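Local coordinates for ORF14 (Streptomyces clavuligerus, PDB 2WPX), which binds acetyl-CoA and is probably an acyltransferase, a tandem GNAT protein of the clavulanic acid biosynthesis pathway, at residues M227-G239 / L248-N260. Residues are numbered along the deposited sequence; the frame is centred on the assembly and turned at random.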
loop_
_atom_site.group_PDB
_atom_site.type_symbol
_atom_site.label_atom_id
_atom_site.label_comp_id
_atom_site.label_asym_id
_atom_site.label_seq_id
_atom_site.Cartn_x
_atom_site.Cartn_y
_atom_site.Cartn_z
ATOM N N MET A 227 -9.063 1.926 10.780
ATOM C CA MET A 227 -8.304 2.889 9.990
ATOM C C MET A 227 -8.896 3.021 8.568
ATOM O O MET A 227 -9.103 4.123 8.078
ATOM C CB MET A 227 -6.811 2.529 9.956
ATOM C CG MET A 227 -6.001 3.288 8.944
ATOM S SD MET A 227 -4.431 2.516 8.572
ATOM C CE MET A 227 -5.033 1.084 7.657
ATOM N N ARG A 228 -9.177 1.875 7.958
ATOM C CA ARG A 228 -9.824 1.755 6.680
ATOM C C ARG A 228 -11.172 2.445 6.612
ATOM O O ARG A 228 -11.464 3.173 5.695
ATOM C CB ARG A 228 -10.036 0.278 6.364
ATOM C CG ARG A 228 -9.195 -0.216 5.265
ATOM C CD ARG A 228 -8.222 -1.244 5.714
ATOM N NE ARG A 228 -7.433 -1.808 4.609
ATOM C CZ ARG A 228 -6.264 -2.425 4.769
ATOM N NH1 ARG A 228 -5.739 -2.546 5.989
ATOM N NH2 ARG A 228 -5.618 -2.923 3.709
ATOM N N VAL A 229 -12.007 2.175 7.594
ATOM C CA VAL A 229 -13.347 2.712 7.616
ATOM C C VAL A 229 -13.249 4.199 7.749
ATOM O O VAL A 229 -13.980 4.895 7.055
ATOM C CB VAL A 229 -14.231 2.126 8.785
ATOM C CG1 VAL A 229 -15.558 2.811 8.822
ATOM C CG2 VAL A 229 -14.453 0.613 8.609
ATOM N N GLY A 230 -12.341 4.683 8.605
ATOM C CA GLY A 230 -12.142 6.122 8.774
ATOM C C GLY A 230 -11.639 6.776 7.487
ATOM O O GLY A 230 -11.904 7.947 7.201
ATOM N N ARG A 231 -10.898 6.008 6.710
ATOM C CA ARG A 231 -10.452 6.488 5.433
ATOM C C ARG A 231 -11.502 6.250 4.318
ATOM O O ARG A 231 -11.258 6.562 3.194
ATOM C CB ARG A 231 -9.072 5.887 5.115
ATOM C CG ARG A 231 -8.013 6.584 6.005
ATOM C CD ARG A 231 -6.649 5.874 6.015
ATOM N NE ARG A 231 -6.127 5.755 4.683
ATOM C CZ ARG A 231 -4.886 5.351 4.416
ATOM N NH1 ARG A 231 -4.044 5.105 5.427
ATOM N NH2 ARG A 231 -4.484 5.241 3.158
ATOM N N GLY A 232 -12.679 5.762 4.664
ATOM C CA GLY A 232 -13.751 5.567 3.681
ATOM C C GLY A 232 -13.504 4.376 2.754
ATOM O O GLY A 232 -14.109 4.281 1.682
ATOM N N ARG A 233 -12.561 3.509 3.151
ATOM C CA ARG A 233 -12.241 2.313 2.389
ATOM C C ARG A 233 -13.164 1.158 2.781
ATOM O O ARG A 233 -13.412 0.916 3.967
ATOM C CB ARG A 233 -10.785 1.889 2.638
ATOM C CG ARG A 233 -9.806 2.755 1.893
ATOM C CD ARG A 233 -8.409 2.449 2.264
ATOM N NE ARG A 233 -7.488 3.234 1.442
ATOM C CZ ARG A 233 -6.998 2.778 0.295
ATOM N NH1 ARG A 233 -7.360 1.576 -0.146
ATOM N NH2 ARG A 233 -6.167 3.507 -0.412
ATOM N N ARG A 234 -13.597 0.427 1.766
ATOM C CA ARG A 234 -14.454 -0.718 1.881
ATOM C C ARG A 234 -13.620 -1.956 1.487
ATOM O O ARG A 234 -12.753 -1.862 0.608
ATOM C CB ARG A 234 -15.449 -0.544 0.745
ATOM C CG ARG A 234 -16.790 -0.852 0.997
ATOM C CD ARG A 234 -17.660 0.182 0.279
ATOM N NE ARG A 234 -17.659 0.318 -1.184
ATOM C CZ ARG A 234 -17.542 1.508 -1.822
ATOM N NH1 ARG A 234 -17.299 2.636 -1.141
ATOM N NH2 ARG A 234 -17.645 1.597 -3.137
ATOM N N ALA A 235 -13.934 -3.145 2.015
ATOM C CA ALA A 235 -13.132 -4.313 1.637
ATOM C C ALA A 235 -13.977 -5.539 1.304
ATOM O O ALA A 235 -15.151 -5.609 1.678
ATOM C CB ALA A 235 -12.084 -4.626 2.720
ATOM N N TYR A 236 -13.392 -6.474 0.556
ATOM C CA TYR A 236 -14.133 -7.659 0.118
ATOM C C TYR A 236 -13.258 -8.896 0.342
ATOM O O TYR A 236 -12.087 -8.927 -0.107
ATOM C CB TYR A 236 -14.542 -7.552 -1.359
ATOM C CG TYR A 236 -15.537 -6.477 -1.662
ATOM C CD1 TYR A 236 -15.126 -5.132 -1.869
ATOM C CD2 TYR A 236 -16.894 -6.767 -1.752
ATOM C CE1 TYR A 236 -16.036 -4.141 -2.157
ATOM C CE2 TYR A 236 -17.809 -5.758 -2.042
ATOM C CZ TYR A 236 -17.364 -4.470 -2.226
ATOM O OH TYR A 236 -18.239 -3.499 -2.517
ATOM N N HIS A 237 -13.795 -9.891 1.057
ATOM C CA HIS A 237 -13.011 -11.077 1.436
ATOM C C HIS A 237 -13.653 -12.386 0.975
ATOM O O HIS A 237 -14.856 -12.540 1.041
ATOM C CB HIS A 237 -12.824 -11.151 2.941
ATOM C CG HIS A 237 -12.178 -9.939 3.518
ATOM N ND1 HIS A 237 -12.894 -8.809 3.859
ATOM C CD2 HIS A 237 -10.878 -9.661 3.798
ATOM C CE1 HIS A 237 -12.067 -7.899 4.345
ATOM N NE2 HIS A 237 -10.840 -8.398 4.335
ATOM N N THR A 238 -12.824 -13.283 0.460
ATOM C CA THR A 238 -13.191 -14.665 0.221
ATOM C C THR A 238 -12.181 -15.550 0.949
ATOM O O THR A 238 -10.984 -15.288 0.943
ATOM C CB THR A 238 -13.150 -14.995 -1.257
ATOM O OG1 THR A 238 -14.080 -14.140 -1.942
ATOM C CG2 THR A 238 -13.511 -16.506 -1.487
ATOM N N GLY A 239 -12.685 -16.560 1.629
ATOM C CA GLY A 239 -11.851 -17.497 2.367
ATOM C C GLY A 239 -12.155 -18.937 1.989
ATOM O O GLY A 239 -13.240 -19.268 1.517
ATOM N N LEU A 248 -8.807 -22.468 8.276
ATOM C CA LEU A 248 -8.852 -21.549 7.155
ATOM C C LEU A 248 -7.661 -21.806 6.268
ATOM O O LEU A 248 -6.558 -21.443 6.592
ATOM C CB LEU A 248 -8.875 -20.110 7.629
ATOM C CG LEU A 248 -8.952 -19.059 6.547
ATOM C CD1 LEU A 248 -10.343 -19.024 6.082
ATOM C CD2 LEU A 248 -8.589 -17.757 7.252
ATOM N N ALA A 249 -7.925 -22.466 5.145
ATOM C CA ALA A 249 -6.910 -22.968 4.257
ATOM C C ALA A 249 -6.366 -21.828 3.384
ATOM O O ALA A 249 -5.258 -21.908 2.815
ATOM C CB ALA A 249 -7.515 -24.103 3.408
ATOM N N GLY A 250 -7.133 -20.749 3.283
ATOM C CA GLY A 250 -6.742 -19.643 2.442
ATOM C C GLY A 250 -7.682 -18.462 2.503
ATOM O O GLY A 250 -8.875 -18.590 2.877
ATOM N N TYR A 251 -7.149 -17.304 2.113
ATOM C CA TYR A 251 -7.999 -16.183 1.909
ATOM C C TYR A 251 -7.347 -15.039 1.155
ATOM O O TYR A 251 -6.158 -15.054 0.869
ATOM C CB TYR A 251 -8.556 -15.740 3.243
ATOM C CG TYR A 251 -7.892 -14.553 3.794
ATOM C CD1 TYR A 251 -6.548 -14.546 4.035
ATOM C CD2 TYR A 251 -8.623 -13.432 4.094
ATOM C CE1 TYR A 251 -5.939 -13.415 4.538
ATOM C CE2 TYR A 251 -8.037 -12.327 4.614
ATOM C CZ TYR A 251 -6.696 -12.317 4.815
ATOM O OH TYR A 251 -6.134 -11.184 5.336
ATOM N N THR A 252 -8.143 -14.042 0.846
ATOM C CA THR A 252 -7.734 -13.007 -0.036
ATOM C C THR A 252 -8.656 -11.803 0.163
ATOM O O THR A 252 -9.731 -11.939 0.726
ATOM C CB THR A 252 -7.791 -13.509 -1.504
ATOM O OG1 THR A 252 -7.220 -12.527 -2.362
ATOM C CG2 THR A 252 -9.212 -13.755 -1.945
ATOM N N SER A 253 -8.241 -10.627 -0.288
ATOM C CA SER A 253 -9.047 -9.406 -0.139
ATOM C C SER A 253 -8.815 -8.377 -1.251
ATOM O O SER A 253 -7.708 -8.276 -1.795
ATOM C CB SER A 253 -8.693 -8.716 1.177
ATOM O OG SER A 253 -7.297 -8.543 1.200
ATOM N N VAL A 254 -9.882 -7.627 -1.545
ATOM C CA VAL A 254 -9.845 -6.379 -2.280
ATOM C C VAL A 254 -10.287 -5.191 -1.346
ATOM O O VAL A 254 -11.197 -5.307 -0.475
ATOM C CB VAL A 254 -10.702 -6.433 -3.580
ATOM C CG1 VAL A 254 -10.718 -5.096 -4.290
ATOM C CG2 VAL A 254 -10.126 -7.475 -4.560
ATOM N N SER A 255 -9.648 -4.049 -1.568
ATOM C CA SER A 255 -9.898 -2.854 -0.821
ATOM C C SER A 255 -10.390 -1.856 -1.869
ATOM O O SER A 255 -9.893 -1.821 -2.991
ATOM C CB SER A 255 -8.547 -2.432 -0.192
ATOM O OG SER A 255 -8.638 -1.203 0.446
ATOM N N LYS A 256 -11.385 -1.055 -1.539
ATOM C CA LYS A 256 -11.957 -0.122 -2.534
ATOM C C LYS A 256 -12.149 1.209 -1.822
ATOM O O LYS A 256 -12.758 1.228 -0.771
ATOM C CB LYS A 256 -13.320 -0.637 -2.984
ATOM C CG LYS A 256 -14.165 0.361 -3.752
ATOM C CD LYS A 256 -13.845 0.176 -5.262
ATOM C CE LYS A 256 -13.992 1.489 -6.084
ATOM N NZ LYS A 256 -13.159 2.621 -5.499
ATOM N N THR A 257 -11.618 2.302 -2.381
ATOM C CA THR A 257 -11.812 3.674 -1.829
ATOM C C THR A 257 -13.213 4.264 -2.138
ATOM O O THR A 257 -13.949 3.783 -3.017
ATOM C CB THR A 257 -10.686 4.660 -2.231
ATOM O OG1 THR A 257 -10.601 4.722 -3.651
ATOM C CG2 THR A 257 -9.322 4.246 -1.735
ATOM N N THR A 258 -13.617 5.265 -1.362
ATOM C CA THR A 258 -14.834 5.977 -1.664
ATOM C C THR A 258 -14.744 6.541 -3.086
ATOM O O THR A 258 -15.634 6.356 -3.891
ATOM C CB THR A 258 -15.142 7.096 -0.625
ATOM O OG1 THR A 258 -15.442 6.513 0.637
ATOM C CG2 THR A 258 -16.384 7.926 -1.037
ATOM N N GLY A 259 -13.658 7.215 -3.395
ATOM C CA GLY A 259 -13.476 7.837 -4.714
ATOM C C GLY A 259 -12.994 6.820 -5.750
ATOM O O GLY A 259 -12.539 5.712 -5.395
ATOM N N ASN A 260 -13.067 7.216 -7.029
ATOM C CA ASN A 260 -12.497 6.439 -8.124
ATOM C C ASN A 260 -13.236 5.132 -8.325
ATOM O O ASN A 260 -12.675 4.083 -8.054
ATOM C CB ASN A 260 -11.015 6.112 -7.819
ATOM C CG ASN A 260 -10.187 7.350 -7.617
ATOM O OD1 ASN A 260 -9.308 7.394 -6.751
ATOM N ND2 ASN A 260 -10.448 8.379 -8.434
HETATM O O HOH W 1 -11.771 6.261 0.585
#
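Arg233 reaches across to Ser255 and Thr257 with a guanidinium gripped two ways: NH1 donates to Ser255 OG, which lies in the guanidinium plane, through a bent bond (3.1 Å, 136°), while the methyl CG2 of Thr257 sits over the centre of one face, 3.4 Å from Arg233 CZ. The Arg233 chain runs extended from CG to NE alongside Thr257, and its NH2 forms a salt bridge with Asp45; together these contacts probably hold the group in its orientation. At Gly232, just before Arg233, the carbonyl O accepts on a lone pair from Thr258 OG1 (2.8 Å), tying the turn after strand 247-256 to the Schellman motif that ends helix 222-230. A water accepts from Thr258 N and donates to Arg231 O, a second link there.

Beyond this end the strands pair antiparallel. Arg234 and Lys256 exchange backbone bonds, the one from Arg234 N to Lys256 O (2.8 Å) almost straight at 178°. Tyr236 and Val254 do likewise; the Thr238–Thr252 bonds are weak. Bent at chi2 and chi3, Arg234 lays its guanidinium face, toward the rim, against Lys256 CG (3.7 Å from NH2), and its NH2 forms a salt bridge with Glu296. Lys256 NZ donates to Thr257 O (2.9 Å) and Asn260 O, back into its own turn. On the face that carries Ala235, Ser253 and Ser255, the ring edge of His237 meets that of Tyr251, with CD2 also against Ser253 CB (3.5 Å).

This is the hairpin 234-242/247-256 of the second GNAT-family region: Tyr236, Thr238, Thr252 and Val254 pack on helix 280-295, His237 stacks on Trp185 at strand 180-185, and strand 263-271 pairs beyond 247-256.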